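Local coordinates for protein pectinesterase inhibitor (Actinidia chinensis, PDB 1XG2) that inhibits pectin methylesterase, the enzyme that removes methyl ester groups from cell-wall pectin, and may take part in regulating fruit ripening, at residues P123-P126 against T127-Q131. Numbering follows the deposited sequence.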
ATOM      1  N   PRO B 123      19.382   1.503 -15.037  1.00 23.48           N
ATOM      2  CA  PRO B 123      19.151   1.252 -16.469  1.00 23.22           C
ATOM      3  C   PRO B 123      17.700   1.519 -16.863  1.00 22.82           C
ATOM      4  O   PRO B 123      16.793   1.070 -16.155  1.00 22.21           O
ATOM      5  CB  PRO B 123      19.502  -0.236 -16.627  1.00 23.27           C
ATOM      6  CG  PRO B 123      19.291  -0.837 -15.275  1.00 23.64           C
ATOM      7  CD  PRO B 123      19.528   0.262 -14.261  1.00 23.48           C
ATOM      8  N   ASN B 124      17.499   2.231 -17.974  1.00 22.35           N
ATOM      9  CA  ASN B 124      16.184   2.716 -18.372  1.00 22.08           C
ATOM     10  C   ASN B 124      15.268   1.618 -18.859  1.00 20.90           C
ATOM     11  O   ASN B 124      15.704   0.591 -19.363  1.00 20.21           O
ATOM     12  CB  ASN B 124      16.283   3.746 -19.498  1.00 22.90           C
ATOM     13  CG  ASN B 124      17.021   4.996 -19.096  1.00 24.81           C
ATOM     14  OD1 ASN B 124      17.702   5.590 -19.930  1.00 31.01           O
ATOM     15  ND2 ASN B 124      16.889   5.417 -17.841  1.00 25.52           N
ATOM     16  N   ILE B 125      13.975   1.869 -18.730  1.00 20.05           N
ATOM     17  CA  ILE B 125      12.980   0.887 -19.104  1.00 19.55           C
ATOM     18  C   ILE B 125      12.937   0.751 -20.615  1.00 19.15           C
ATOM     19  O   ILE B 125      13.043   1.751 -21.321  1.00 18.59           O
ATOM     20  CB  ILE B 125      11.608   1.297 -18.548  1.00 19.39           C
ATOM     21  CG1 ILE B 125      10.642   0.116 -18.591  1.00 19.06           C
ATOM     22  CG2 ILE B 125      11.050   2.527 -19.277  1.00 20.11           C
ATOM     23  CD1 ILE B 125       9.388   0.373 -17.819  1.00 18.45           C
ATOM     24  N   PRO B 126      12.789  -0.469 -21.115  1.00 18.97           N
ATOM     25  CA  PRO B 126      12.511  -0.669 -22.539  1.00 19.14           C
ATOM     26  C   PRO B 126      11.167  -0.054 -22.910  1.00 19.36           C
ATOM     27  O   PRO B 126      10.200  -0.183 -22.156  1.00 18.39           O
ATOM     28  CB  PRO B 126      12.479  -2.186 -22.689  1.00 19.13           C
ATOM     29  CG  PRO B 126      13.140  -2.711 -21.491  1.00 19.93           C
ATOM     30  CD  PRO B 126      12.886  -1.745 -20.395  1.00 19.32           C
ATOM     31  N   THR B 127      11.131   0.641 -24.041  1.00 19.27           N
ATOM     32  CA  THR B 127       9.906   1.238 -24.555  1.00 19.32           C
ATOM     33  C   THR B 127       8.742   0.260 -24.584  1.00 18.46           C
ATOM     34  O   THR B 127       7.634   0.628 -24.213  1.00 18.48           O
ATOM     35  CB  THR B 127      10.144   1.799 -25.963  1.00 19.51           C
ATOM     36  OG1 THR B 127      11.113   2.850 -25.880  1.00 21.53           O
ATOM     37  CG2 THR B 127       8.892   2.500 -26.477  1.00 20.93           C
ATOM     38  N   GLN B 128       8.999  -0.975 -25.014  1.00 17.75           N
ATOM     39  CA  GLN B 128       7.980  -2.030 -25.073  1.00 17.78           C
ATOM     40  C   GLN B 128       7.272  -2.221 -23.724  1.00 16.80           C
ATOM     41  O   GLN B 128       6.054  -2.407 -23.657  1.00 16.69           O
ATOM     42  CB  GLN B 128       8.621  -3.364 -25.477  1.00 18.28           C
ATOM     43  CG  GLN B 128       7.609  -4.467 -25.744  1.00 20.08           C
ATOM     44  CD  GLN B 128       8.203  -5.818 -26.134  1.00 22.04           C
ATOM     45  OE1 GLN B 128       7.498  -6.624 -26.740  1.00 25.47           O
ATOM     46  NE2 GLN B 128       9.456  -6.087 -25.766  1.00 22.27           N
ATOM     47  N   LEU B 129       8.054  -2.219 -22.655  1.00 16.40           N
ATOM     48  CA  LEU B 129       7.510  -2.426 -21.317  1.00 15.37           C
ATOM     49  C   LEU B 129       6.818  -1.158 -20.821  1.00 15.18           C
ATOM     50  O   LEU B 129       5.770  -1.234 -20.185  1.00 15.17           O
ATOM     51  CB  LEU B 129       8.622  -2.860 -20.370  1.00 15.14           C
ATOM     52  CG  LEU B 129       8.230  -3.177 -18.929  1.00 15.77           C
ATOM     53  CD1 LEU B 129       7.136  -4.214 -18.887  1.00 16.03           C
ATOM     54  CD2 LEU B 129       9.470  -3.649 -18.175  1.00 16.37           C
ATOM     55  N   HIS B 130       7.407   0.005 -21.080  1.00 14.97           N
ATOM     56  CA  HIS B 130       6.758   1.263 -20.725  1.00 15.40           C
ATOM     57  C   HIS B 130       5.350   1.306 -21.342  1.00 15.60           C
ATOM     58  O   HIS B 130       4.381   1.606 -20.657  1.00 14.25           O
ATOM     59  CB  HIS B 130       7.616   2.469 -21.134  1.00 16.04           C
ATOM     60  CG  HIS B 130       6.936   3.786 -20.943  1.00 18.07           C
ATOM     61  ND1 HIS B 130       6.359   4.157 -19.748  1.00 21.15           N
ATOM     62  CD2 HIS B 130       6.728   4.818 -21.797  1.00 21.54           C
ATOM     63  CE1 HIS B 130       5.832   5.363 -19.872  1.00 22.09           C
ATOM     64  NE2 HIS B 130       6.042   5.786 -21.105  1.00 20.44           N
ATOM     65  N   GLN B 131       5.223   0.929 -22.613  1.00 15.87           N
ATOM     66  CA  GLN B 131       3.919   0.973 -23.276  1.00 16.49           C
ATOM     67  C   GLN B 131       2.949  -0.043 -22.692  1.00 15.34           C
ATOM     68  O   GLN B 131       1.755   0.251 -22.536  1.00 15.06           O
ATOM     69  CB  GLN B 131       4.054   0.788 -24.792  1.00 17.05           C
ATOM     70  CG  GLN B 131       4.687   1.995 -25.501  0.50 18.89           C
ATOM     71  CD  GLN B 131       3.852   3.261 -25.389  0.50 20.88           C
ATOM     72  OE1 GLN B 131       2.691   3.285 -25.806  0.50 23.53           O
ATOM     73  NE2 GLN B 131       4.431   4.305 -24.814  0.50 21.81           N
TER
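I125 lies across L129 and H130 at the start of helix 127-149, and its side chain can be followed outward from CB. There it forks: I125 CG2 takes the position between the backbone N and the carbonyl carbon and meets H130 CB at 3.9 Å. The other branch, I125 CG1, stands anti to the backbone N (chi1 -164°) and reaches L129, with 4.0 Å to L129 CB and the same separation from L129 CD2. With the chain extended at chi2 as well, the tip I125 CD1 is carried over the first turn, 3.9 Å from L129 CG and 3.8 Å from the backbone N of H130. I125 crosses both side chains at about a right angle; CG2 meets H130 alone, while the CG1-CD1 branch lies along L129 and ends beside the backbone N of H130. Cutting I125 back to an alanine removes CG1, CG2 and CD1, and is likely to leave L129 CG and CD2 without this cover and to open a gap beside H130 CB.

The polar part of the contact belongs to P126, the N-cap residue. P126 O accepts H130 N at 3.0 Å, with an N-H...O angle of 170° and the donor nearly in line with the C=O bond; L129 N adds a weak second bond, bent to 126°. The proline ring contributes a looser apolar approach, P126 CD to L129 CB at 4.4 Å. T127 O in turn accepts Q131 N, continuing the helical pattern.

Elsewhere in the chain, L129 also packs on T52 and I56 of helix 34-60 and on C115, while F119 touches both I125 and L129. The imidazole of H130 turns away from the loop, its ND1 hydrogen-bonded to E116. The chemistry is therefore divided: backbone bonding sets the first helical turn, and aliphatic packing seats the incoming loop against the last helix of the four-helix bundle.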